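Local coordinates for protein carbohydrate oxidase (Microdochium nivale, PDB 3RJA) that oxidises the C1 hydroxyl of mono-, oligo- and polysaccharides to the lactone with bound FAD, passing the electrons to molecular oxygen to give hydrogen peroxide, at residues A[119-128]-A[201-209]; A[236-247]-A[270-278]. All coordinates share one frame; numbering follows the deposited sequence. Where two conformers were deposited one is given.

Interaction 1. Residues A[119-128]-A[201-209]; sequences LNDKYGRAIS and KLATFPAPK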
loop_
_atom_site.group_PDB
_atom_site.type_symbol
_atom_site.label_atom_id
_atom_site.label_comp_id
_atom_site.label_asym_id
_atom_site.label_seq_id
_atom_site.Cartn_x
_atom_site.Cartn_y
_atom_site.Cartn_z
ATOM N N LEU A 119 -10.623 6.207 -15.446
ATOM C CA LEU A 119 -9.616 6.036 -16.503
ATOM C C LEU A 119 -10.040 4.991 -17.554
ATOM O O LEU A 119 -9.817 5.181 -18.753
ATOM C CB LEU A 119 -8.238 5.642 -15.926
ATOM C CG LEU A 119 -7.389 6.649 -15.135
ATOM C CD1 LEU A 119 -6.076 5.951 -14.692
ATOM C CD2 LEU A 119 -7.060 7.962 -15.927
ATOM N N ASN A 120 -10.650 3.890 -17.119
ATOM C CA ASN A 120 -11.150 2.900 -18.096
ATOM C C ASN A 120 -12.325 3.420 -18.978
ATOM O O ASN A 120 -12.243 3.458 -20.207
ATOM C CB ASN A 120 -11.575 1.611 -17.400
ATOM C CG ASN A 120 -12.078 0.583 -18.377
ATOM O OD1 ASN A 120 -13.301 0.421 -18.542
ATOM N ND2 ASN A 120 -11.156 -0.076 -19.078
ATOM N N ASP A 121 -13.398 3.830 -18.323
ATOM C CA ASP A 121 -14.672 4.098 -18.972
ATOM C C ASP A 121 -14.600 5.389 -19.794
ATOM O O ASP A 121 -15.144 5.473 -20.886
ATOM C CB ASP A 121 -15.787 4.225 -17.918
ATOM C CG ASP A 121 -16.113 2.906 -17.213
ATOM O OD1 ASP A 121 -15.505 1.854 -17.502
ATOM O OD2 ASP A 121 -16.998 2.926 -16.333
ATOM N N LYS A 122 -13.930 6.398 -19.257
ATOM C CA LYS A 122 -13.825 7.661 -19.947
ATOM C C LYS A 122 -12.655 7.676 -20.936
ATOM O O LYS A 122 -12.754 8.291 -22.000
ATOM C CB LYS A 122 -13.722 8.804 -18.927
ATOM C CG LYS A 122 -14.107 10.152 -19.461
ATOM C CD LYS A 122 -14.156 11.180 -18.341
ATOM C CE LYS A 122 -14.063 12.587 -18.917
ATOM N NZ LYS A 122 -15.403 13.069 -19.362
ATOM N N TYR A 123 -11.550 6.996 -20.630
ATOM C CA TYR A 123 -10.367 7.163 -21.505
ATOM C C TYR A 123 -9.733 5.911 -22.113
ATOM O O TYR A 123 -8.807 6.014 -22.911
ATOM C CB TYR A 123 -9.288 7.986 -20.805
ATOM C CG TYR A 123 -9.751 9.324 -20.263
ATOM C CD1 TYR A 123 -10.082 10.375 -21.127
ATOM C CD2 TYR A 123 -9.814 9.557 -18.876
ATOM C CE1 TYR A 123 -10.471 11.625 -20.627
ATOM C CE2 TYR A 123 -10.222 10.808 -18.363
ATOM C CZ TYR A 123 -10.539 11.831 -19.252
ATOM O OH TYR A 123 -10.933 13.055 -18.768
ATOM N N GLY A 124 -10.239 4.747 -21.741
ATOM C CA GLY A 124 -9.682 3.488 -22.171
ATOM C C GLY A 124 -8.292 3.202 -21.613
ATOM O O GLY A 124 -7.504 2.539 -22.278
ATOM N N ARG A 125 -7.998 3.681 -20.395
ATOM C CA ARG A 125 -6.624 3.640 -19.857
ATOM C C ARG A 125 -6.561 2.954 -18.489
ATOM O O ARG A 125 -7.602 2.758 -17.826
ATOM C CB ARG A 125 -6.024 5.051 -19.757
ATOM C CG ARG A 125 -6.062 5.925 -21.045
ATOM C CD ARG A 125 -5.173 5.382 -22.143
ATOM N NE ARG A 125 -3.747 5.511 -21.834
ATOM C CZ ARG A 125 -2.764 5.322 -22.717
ATOM N NH1 ARG A 125 -3.043 5.011 -23.994
ATOM N NH2 ARG A 125 -1.493 5.463 -22.333
ATOM N N ALA A 126 -5.341 2.575 -18.089
ATOM C CA ALA A 126 -5.123 1.811 -16.881
ATOM C C ALA A 126 -3.814 2.210 -16.207
ATOM O O ALA A 126 -2.909 2.745 -16.849
ATOM C CB ALA A 126 -5.108 0.301 -17.194
ATOM N N ILE A 127 -3.748 1.960 -14.904
ATOM C CA ILE A 127 -2.528 2.065 -14.108
ATOM C C ILE A 127 -2.413 0.841 -13.236
ATOM O O ILE A 127 -3.422 0.286 -12.777
ATOM C CB ILE A 127 -2.546 3.334 -13.199
ATOM C CG1 ILE A 127 -2.433 4.601 -14.053
ATOM C CG2 ILE A 127 -1.399 3.303 -12.134
ATOM C CD1 ILE A 127 -2.837 5.820 -13.306
ATOM N N SER A 128 -1.171 0.418 -13.009
ATOM C CA SER A 128 -0.892 -0.700 -12.142
ATOM C C SER A 128 -0.928 -0.252 -10.664
ATOM O O SER A 128 -0.035 0.488 -10.221
ATOM C CB SER A 128 0.495 -1.278 -12.498
ATOM O OG SER A 128 0.882 -2.292 -11.591
ATOM N N LYS A 201 0.334 13.462 -10.989
ATOM C CA LYS A 201 0.425 13.414 -12.465
ATOM C C LYS A 201 0.938 12.049 -12.872
ATOM O O LYS A 201 2.041 11.646 -12.512
ATOM C CB LYS A 201 1.250 14.589 -13.010
ATOM C CG LYS A 201 0.815 15.932 -12.396
ATOM C CD LYS A 201 1.688 17.067 -12.841
ATOM C CE LYS A 201 1.369 18.380 -12.104
ATOM N NZ LYS A 201 2.579 19.314 -12.212
ATOM N N LEU A 202 0.104 11.318 -13.601
ATOM C CA LEU A 202 0.303 9.860 -13.714
ATOM C C LEU A 202 0.338 9.384 -15.147
ATOM O O LEU A 202 -0.609 9.662 -15.898
ATOM C CB LEU A 202 -0.841 9.116 -12.995
ATOM C CG LEU A 202 -1.093 9.433 -11.511
ATOM C CD1 LEU A 202 -2.289 8.596 -10.947
ATOM C CD2 LEU A 202 0.172 9.197 -10.671
ATOM N N ALA A 203 1.389 8.646 -15.514
ATOM C CA ALA A 203 1.456 7.977 -16.822
ATOM C C ALA A 203 0.482 6.809 -16.791
ATOM O O ALA A 203 0.408 6.107 -15.780
ATOM C CB ALA A 203 2.896 7.438 -17.106
ATOM N N THR A 204 -0.240 6.585 -17.888
ATOM C CA THR A 204 -1.172 5.458 -17.973
ATOM C C THR A 204 -0.772 4.566 -19.158
ATOM O O THR A 204 0.024 4.999 -19.999
ATOM C CB THR A 204 -2.633 5.928 -18.150
ATOM O OG1 THR A 204 -2.793 6.552 -19.445
ATOM C CG2 THR A 204 -3.014 6.902 -17.048
ATOM N N PHE A 205 -1.310 3.341 -19.207
ATOM C CA PHE A 205 -1.208 2.459 -20.389
ATOM C C PHE A 205 -2.612 2.106 -20.934
ATOM O O PHE A 205 -3.605 2.221 -20.195
ATOM C CB PHE A 205 -0.376 1.188 -20.109
ATOM C CG PHE A 205 -0.804 0.400 -18.872
ATOM C CD1 PHE A 205 -1.728 -0.657 -18.969
ATOM C CD2 PHE A 205 -0.209 0.659 -17.629
ATOM C CE1 PHE A 205 -2.099 -1.402 -17.844
ATOM C CE2 PHE A 205 -0.547 -0.070 -16.500
ATOM C CZ PHE A 205 -1.506 -1.103 -16.592
ATOM N N PRO A 206 -2.700 1.685 -22.227
ATOM C CA PRO A 206 -4.014 1.284 -22.760
ATOM C C PRO A 206 -4.549 0.125 -21.922
ATOM O O PRO A 206 -3.789 -0.797 -21.586
ATOM C CB PRO A 206 -3.712 0.824 -24.208
ATOM C CG PRO A 206 -2.344 1.404 -24.544
ATOM C CD PRO A 206 -1.612 1.500 -23.211
ATOM N N ALA A 207 -5.828 0.198 -21.566
ATOM C CA ALA A 207 -6.459 -0.824 -20.749
ATOM C C ALA A 207 -6.361 -2.155 -21.487
ATOM O O ALA A 207 -6.793 -2.238 -22.609
ATOM C CB ALA A 207 -7.925 -0.450 -20.464
ATOM N N PRO A 208 -5.763 -3.191 -20.862
ATOM C CA PRO A 208 -5.562 -4.483 -21.555
ATOM C C PRO A 208 -6.881 -5.126 -21.918
ATOM O O PRO A 208 -7.849 -5.034 -21.141
ATOM C CB PRO A 208 -4.878 -5.359 -20.500
ATOM C CG PRO A 208 -4.328 -4.442 -19.513
ATOM C CD PRO A 208 -5.057 -3.137 -19.570
ATOM N N LYS A 209 -6.924 -5.772 -23.084
ATOM C CA LYS A 209 -8.146 -6.437 -23.543
ATOM C C LYS A 209 -8.156 -7.919 -23.178
ATOM O O LYS A 209 -9.208 -8.518 -23.005
ATOM C CB LYS A 209 -8.275 -6.279 -25.059
ATOM C CG LYS A 209 -8.545 -4.849 -25.522
ATOM C CD LYS A 209 -8.698 -4.791 -27.039
ATOM C CE LYS A 209 -8.932 -3.365 -27.516
ATOM N NZ LYS A 209 -10.148 -2.773 -26.879
#
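Ala126 and Phe205 pair through both of their backbone bonds, the hydrogen-bonded pair of a very short antiparallel bridge. Ala126 N donates a hydrogen bond to Phe205 O at 2.8 Å, and Phe205 N donates one to Ala126 O at 2.9 Å. Carbon packing is tight on the face that carries these two side chains. With its CG set between backbone N and carbonyl carbon (chi1 52°), the Phe205 ring folds back over the bridge: Ala126 O lies above one ring face, offset toward the rim, while Phe205 CE1 meets Ala126 CB at 3.5 Å. His153 stacks on the same ring. Further along, the side chains of Ile127 and Leu202 cross at about a right angle, with Ile127 CD1 3.7 Å from Leu202 CD1. The strand 125-126, which follows helix 112-123 by way of Gly124 with its positive phi, thus edges onto the long strand 196-206 in the antiparallel sheet of the FAD-binding part of the enzyme. Gly124 O takes a nearly straight bond from Ala207 N (3.0 Å, 174°). The more open side belongs to Arg125 and the exposed Pro206, a non-hydrogen-bonded pair whose side chains diverge at the start, but the arginine then lies alongside the proline. Bent at chi2 and chi3, it covers Pro206 N with one guanidinium face and grips Thr204 side-on: Arg125 NE reaches Thr204 OG1 at 2.8 Å, almost in the guanidinium plane, and Arg125 NH2 reaches Thr204 O at 2.8 Å from above the carbonyl plane. A leucine in place of Arg125 would probably leave Thr204 O and OG1 without these donors and uncover the backbone at Pro206. Thr204 OG1 also bonds to Gly102 O.

Interaction 2. Residues A[236-247]-A[270-278]; sequences YARWVAPREVNF and WRAAFQPLL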
loop_
_atom_site.group_PDB
_atom_site.type_symbol
_atom_site.label_atom_id
_atom_site.label_comp_id
_atom_site.label_asym_id
_atom_site.label_seq_id
_atom_site.Cartn_x
_atom_site.Cartn_y
_atom_site.Cartn_z
ATOM N N TYR A 236 11.125 -20.302 -9.324
ATOM C CA TYR A 236 10.389 -19.873 -10.500
ATOM C C TYR A 236 10.348 -18.336 -10.517
ATOM O O TYR A 236 10.589 -17.700 -11.554
ATOM C CB TYR A 236 8.980 -20.488 -10.481
ATOM C CG TYR A 236 8.100 -20.037 -11.625
ATOM C CD1 TYR A 236 8.239 -20.591 -12.918
ATOM C CD2 TYR A 236 7.097 -19.088 -11.420
ATOM C CE1 TYR A 236 7.403 -20.176 -13.978
ATOM C CE2 TYR A 236 6.249 -18.691 -12.456
ATOM C CZ TYR A 236 6.404 -19.231 -13.731
ATOM O OH TYR A 236 5.582 -18.790 -14.752
ATOM N N ALA A 237 10.079 -17.740 -9.358
ATOM C CA ALA A 237 10.031 -16.279 -9.249
ATOM C C ALA A 237 11.393 -15.674 -9.643
ATOM O O ALA A 237 11.470 -14.768 -10.490
ATOM C CB ALA A 237 9.635 -15.862 -7.821
ATOM N N ARG A 238 12.469 -16.198 -9.058
ATOM C CA ARG A 238 13.760 -15.545 -9.222
ATOM C C ARG A 238 14.261 -15.649 -10.656
ATOM O O ARG A 238 14.696 -14.659 -11.236
ATOM C CB ARG A 238 14.792 -16.109 -8.245
ATOM C CG ARG A 238 16.143 -15.423 -8.328
ATOM C CD ARG A 238 17.088 -15.944 -7.261
ATOM N NE ARG A 238 16.564 -15.869 -5.892
ATOM C CZ ARG A 238 16.419 -14.730 -5.196
ATOM N NH1 ARG A 238 16.714 -13.559 -5.742
ATOM N NH2 ARG A 238 15.975 -14.759 -3.950
ATOM N N TRP A 239 14.126 -16.829 -11.246
ATOM C CA TRP A 239 14.816 -17.122 -12.499
ATOM C C TRP A 239 14.005 -17.330 -13.771
ATOM O O TRP A 239 14.584 -17.295 -14.852
ATOM C CB TRP A 239 15.705 -18.348 -12.282
ATOM C CG TRP A 239 16.875 -18.086 -11.354
ATOM C CD1 TRP A 239 17.890 -17.168 -11.531
ATOM C CD2 TRP A 239 17.166 -18.783 -10.133
ATOM N NE1 TRP A 239 18.802 -17.262 -10.481
ATOM C CE2 TRP A 239 18.377 -18.246 -9.616
ATOM C CE3 TRP A 239 16.523 -19.821 -9.426
ATOM C CZ2 TRP A 239 18.949 -18.702 -8.410
ATOM C CZ3 TRP A 239 17.099 -20.284 -8.229
ATOM C CH2 TRP A 239 18.305 -19.717 -7.735
ATOM N N VAL A 240 12.692 -17.572 -13.653
ATOM C CA VAL A 240 11.888 -18.067 -14.774
ATOM C C VAL A 240 10.660 -17.221 -15.100
ATOM O O VAL A 240 10.397 -16.939 -16.278
ATOM C CB VAL A 240 11.408 -19.535 -14.523
ATOM C CG1 VAL A 240 10.673 -20.119 -15.776
ATOM C CG2 VAL A 240 12.593 -20.443 -14.127
ATOM N N ALA A 241 9.875 -16.870 -14.071
ATOM C CA ALA A 241 8.592 -16.183 -14.261
ATOM C C ALA A 241 8.653 -15.039 -15.305
ATOM O O ALA A 241 9.353 -14.027 -15.109
ATOM C CB ALA A 241 8.040 -15.664 -12.912
ATOM N N PRO A 242 7.942 -15.205 -16.439
ATOM C CA PRO A 242 7.916 -14.136 -17.423
ATOM C C PRO A 242 7.276 -12.885 -16.827
ATOM O O PRO A 242 6.561 -12.965 -15.838
ATOM C CB PRO A 242 7.045 -14.713 -18.548
ATOM C CG PRO A 242 7.233 -16.203 -18.402
ATOM C CD PRO A 242 7.247 -16.407 -16.919
ATOM N N ARG A 243 7.585 -11.750 -17.427
ATOM C CA ARG A 243 6.983 -10.459 -17.107
ATOM C C ARG A 243 5.461 -10.525 -16.987
ATOM O O ARG A 243 4.897 -9.982 -16.040
ATOM C CB ARG A 243 7.356 -9.469 -18.215
ATOM C CG ARG A 243 7.093 -8.034 -17.870
ATOM C CD ARG A 243 7.346 -7.120 -19.085
ATOM N NE ARG A 243 6.917 -5.768 -18.763
ATOM C CZ ARG A 243 6.570 -4.841 -19.649
ATOM N NH1 ARG A 243 6.581 -5.107 -20.958
ATOM N NH2 ARG A 243 6.194 -3.640 -19.218
ATOM N N GLU A 244 4.811 -11.205 -17.933
ATOM C CA GLU A 244 3.343 -11.264 -18.008
ATOM C C GLU A 244 2.645 -11.967 -16.803
ATOM O O GLU A 244 1.413 -11.907 -16.673
ATOM C CB GLU A 244 2.899 -11.986 -19.297
ATOM C CG GLU A 244 3.167 -11.257 -20.617
ATOM C CD GLU A 244 4.667 -11.253 -20.993
ATOM O OE1 GLU A 244 5.411 -12.176 -20.568
ATOM O OE2 GLU A 244 5.077 -10.321 -21.715
ATOM N N VAL A 245 3.406 -12.672 -15.967
ATOM C CA VAL A 245 2.778 -13.410 -14.872
ATOM C C VAL A 245 2.876 -12.628 -13.565
ATOM O O VAL A 245 3.937 -12.158 -13.180
ATOM C CB VAL A 245 3.271 -14.872 -14.749
ATOM C CG1 VAL A 245 4.548 -14.976 -13.918
ATOM C CG2 VAL A 245 2.184 -15.734 -14.146
ATOM N N ASN A 246 1.726 -12.454 -12.912
ATOM C CA ASN A 246 1.663 -11.699 -11.646
ATOM C C ASN A 246 1.024 -12.612 -10.644
ATOM O O ASN A 246 -0.095 -13.109 -10.896
ATOM C CB ASN A 246 0.796 -10.439 -11.768
ATOM C CG ASN A 246 1.193 -9.550 -12.920
ATOM O OD1 ASN A 246 1.829 -8.514 -12.722
ATOM N ND2 ASN A 246 0.803 -9.934 -14.125
ATOM N N PHE A 247 1.689 -12.894 -9.531
ATOM C CA PHE A 247 1.028 -13.810 -8.593
ATOM C C PHE A 247 1.539 -13.733 -7.168
ATOM O O PHE A 247 2.559 -13.064 -6.874
ATOM C CB PHE A 247 1.056 -15.271 -9.135
ATOM C CG PHE A 247 2.405 -15.976 -9.002
ATOM C CD1 PHE A 247 3.465 -15.673 -9.848
ATOM C CD2 PHE A 247 2.585 -16.959 -8.043
ATOM C CE1 PHE A 247 4.705 -16.357 -9.745
ATOM C CE2 PHE A 247 3.834 -17.652 -7.915
ATOM C CZ PHE A 247 4.874 -17.348 -8.766
ATOM N N TRP A 270 -0.904 -18.655 -20.559
ATOM C CA TRP A 270 -0.654 -18.740 -19.118
ATOM C C TRP A 270 -0.100 -20.126 -18.766
ATOM O O TRP A 270 0.976 -20.247 -18.143
ATOM C CB TRP A 270 -1.894 -18.405 -18.240
ATOM C CG TRP A 270 -1.599 -18.843 -16.824
ATOM C CD1 TRP A 270 -0.721 -18.255 -15.949
ATOM C CD2 TRP A 270 -2.065 -20.030 -16.184
ATOM N NE1 TRP A 270 -0.642 -18.982 -14.781
ATOM C CE2 TRP A 270 -1.457 -20.079 -14.897
ATOM C CE3 TRP A 270 -2.962 -21.046 -16.555
ATOM C CZ2 TRP A 270 -1.717 -21.096 -13.990
ATOM C CZ3 TRP A 270 -3.232 -22.058 -15.655
ATOM C CH2 TRP A 270 -2.614 -22.082 -14.375
ATOM N N ARG A 271 -0.840 -21.166 -19.155
ATOM C CA ARG A 271 -0.473 -22.534 -18.801
ATOM C C ARG A 271 0.952 -22.876 -19.246
ATOM O O ARG A 271 1.746 -23.394 -18.458
ATOM C CB ARG A 271 -1.494 -23.555 -19.330
ATOM C CG ARG A 271 -1.207 -24.992 -18.920
ATOM C CD ARG A 271 -1.266 -25.116 -17.401
ATOM N NE ARG A 271 -1.105 -26.476 -16.882
ATOM C CZ ARG A 271 -2.106 -27.232 -16.434
ATOM N NH1 ARG A 271 -3.362 -26.789 -16.479
ATOM N NH2 ARG A 271 -1.858 -28.445 -15.949
ATOM N N ALA A 272 1.284 -22.552 -20.492
ATOM C CA ALA A 272 2.621 -22.792 -21.007
ATOM C C ALA A 272 3.646 -22.042 -20.148
ATOM O O ALA A 272 4.666 -22.594 -19.782
ATOM C CB ALA A 272 2.725 -22.355 -22.469
ATOM N N ALA A 273 3.347 -20.787 -19.812
ATOM C CA ALA A 273 4.267 -19.953 -19.030
ATOM C C ALA A 273 4.450 -20.445 -17.581
ATOM O O ALA A 273 5.533 -20.310 -17.012
ATOM C CB ALA A 273 3.804 -18.488 -19.053
ATOM N N PHE A 274 3.389 -21.010 -17.001
ATOM C CA PHE A 274 3.376 -21.436 -15.586
ATOM C C PHE A 274 3.814 -22.877 -15.412
ATOM O O PHE A 274 4.148 -23.285 -14.297
ATOM C CB PHE A 274 1.966 -21.269 -14.965
ATOM C CG PHE A 274 1.984 -20.791 -13.551
ATOM C CD1 PHE A 274 2.449 -19.502 -13.240
ATOM C CD2 PHE A 274 1.597 -21.629 -12.513
ATOM C CE1 PHE A 274 2.493 -19.053 -11.914
ATOM C CE2 PHE A 274 1.617 -21.201 -11.176
ATOM C CZ PHE A 274 2.068 -19.905 -10.875
ATOM N N GLN A 275 3.838 -23.636 -16.511
ATOM C CA GLN A 275 4.150 -25.085 -16.462
ATOM C C GLN A 275 5.458 -25.455 -15.732
ATOM O O GLN A 275 5.469 -26.455 -15.004
ATOM C CB GLN A 275 4.119 -25.722 -17.873
ATOM C CG GLN A 275 3.958 -27.280 -17.864
ATOM C CD GLN A 275 2.672 -27.740 -17.173
ATOM O OE1 GLN A 275 1.592 -27.244 -17.473
ATOM N NE2 GLN A 275 2.788 -28.685 -16.253
ATOM N N PRO A 276 6.546 -24.663 -15.927
ATOM C CA PRO A 276 7.788 -24.938 -15.217
ATOM C C PRO A 276 7.603 -24.980 -13.719
ATOM O O PRO A 276 8.287 -25.752 -13.065
ATOM C CB PRO A 276 8.710 -23.769 -15.638
ATOM C CG PRO A 276 8.248 -23.443 -17.032
ATOM C CD PRO A 276 6.731 -23.575 -16.921
ATOM N N LEU A 277 6.668 -24.183 -13.186
ATOM C CA LEU A 277 6.378 -24.167 -11.755
ATOM C C LEU A 277 5.504 -25.360 -11.366
ATOM O O LEU A 277 5.798 -26.059 -10.373
ATOM C CB LEU A 277 5.687 -22.860 -11.327
ATOM C CG LEU A 277 5.335 -22.744 -9.811
ATOM C CD1 LEU A 277 6.475 -23.243 -8.912
ATOM C CD2 LEU A 277 4.961 -21.276 -9.415
ATOM N N LEU A 278 4.419 -25.569 -12.120
ATOM C CA LEU A 278 3.545 -26.740 -11.913
ATOM C C LEU A 278 4.361 -28.042 -11.896
ATOM O O LEU A 278 4.109 -28.905 -11.057
ATOM C CB LEU A 278 2.418 -26.796 -12.966
ATOM C CG LEU A 278 1.527 -25.551 -13.095
ATOM C CD1 LEU A 278 0.505 -25.727 -14.238
ATOM C CD2 LEU A 278 0.796 -25.257 -11.782
#
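Tyr236 swings its CG anti to the backbone N (chi1 177°), carrying the ring across to helix 267-278, where it sits as a knob among Ala273, Phe274, Pro276 and Leu277. The helix backbone puts Leu277 CB over one face of the Tyr236 ring, 3.8 Å from its centroid, in a CH-pi contact; the first torsion of Leu277, likewise anti, brings Leu277 CD2 to 3.7 Å from Tyr236 CD2. Ala241 CA covers the opposite face, and the ring is held flat between the two. Pro276 CB approaches the ring edge. Beyond, Phe274 stands obliquely to Tyr236 and turns its own edge to the face of Phe247, an edge-to-face pair with centroids 5.2 Å apart and planes at 83°, completing an aromatic cluster. Val245 CG2 fills in beside it, 3.9 Å from Phe274 CD1, and Phe214 of strand 211-217, in the same sheet as Val245, meets Phe274 as well. Helix 267-278 is thereby packed against the large antiparallel sheet through strand 245-251, and against the end of helix 223-239; the axes of segments 270-278 and 245-247 approach to 10.6 Å. Toward the surface the contact thins to Val240 CG1 on Pro276 CB at 4.1 Å. One polar bond crosses all this carbon: Tyr236 OH donates to Ala273 O at 2.7 Å, from above the carbonyl plane. That acceptor lies where the helix is kinked: Pro276 has no N-H, and Leu277 N bonds to Phe274 O instead of Ala273 O. The buried hydroxyl thus bonds a carbonyl that Leu277 N does not use.

Overall arrangement
The two contacts illustrate two ways of joining chain segments. Interaction 1 is only partly buried and works through hydrogen bonds, half between backbone atoms and half from the Arg125 guanidinium, one of these weak, in the antiparallel sheet of the FAD-binding part. Interaction 2 is buried and almost wholly side-chain, a helix laid on the eight-stranded sheet through aromatic and aliphatic groups with a single hydrogen bond. They share no segment, the first closing along the chain before the second opens; their centres lie about 25 Å apart and their nearest atoms about 6 Å, without touching. Strands 196-206 and 211-217, successive in the chain, belong to the two different sheets.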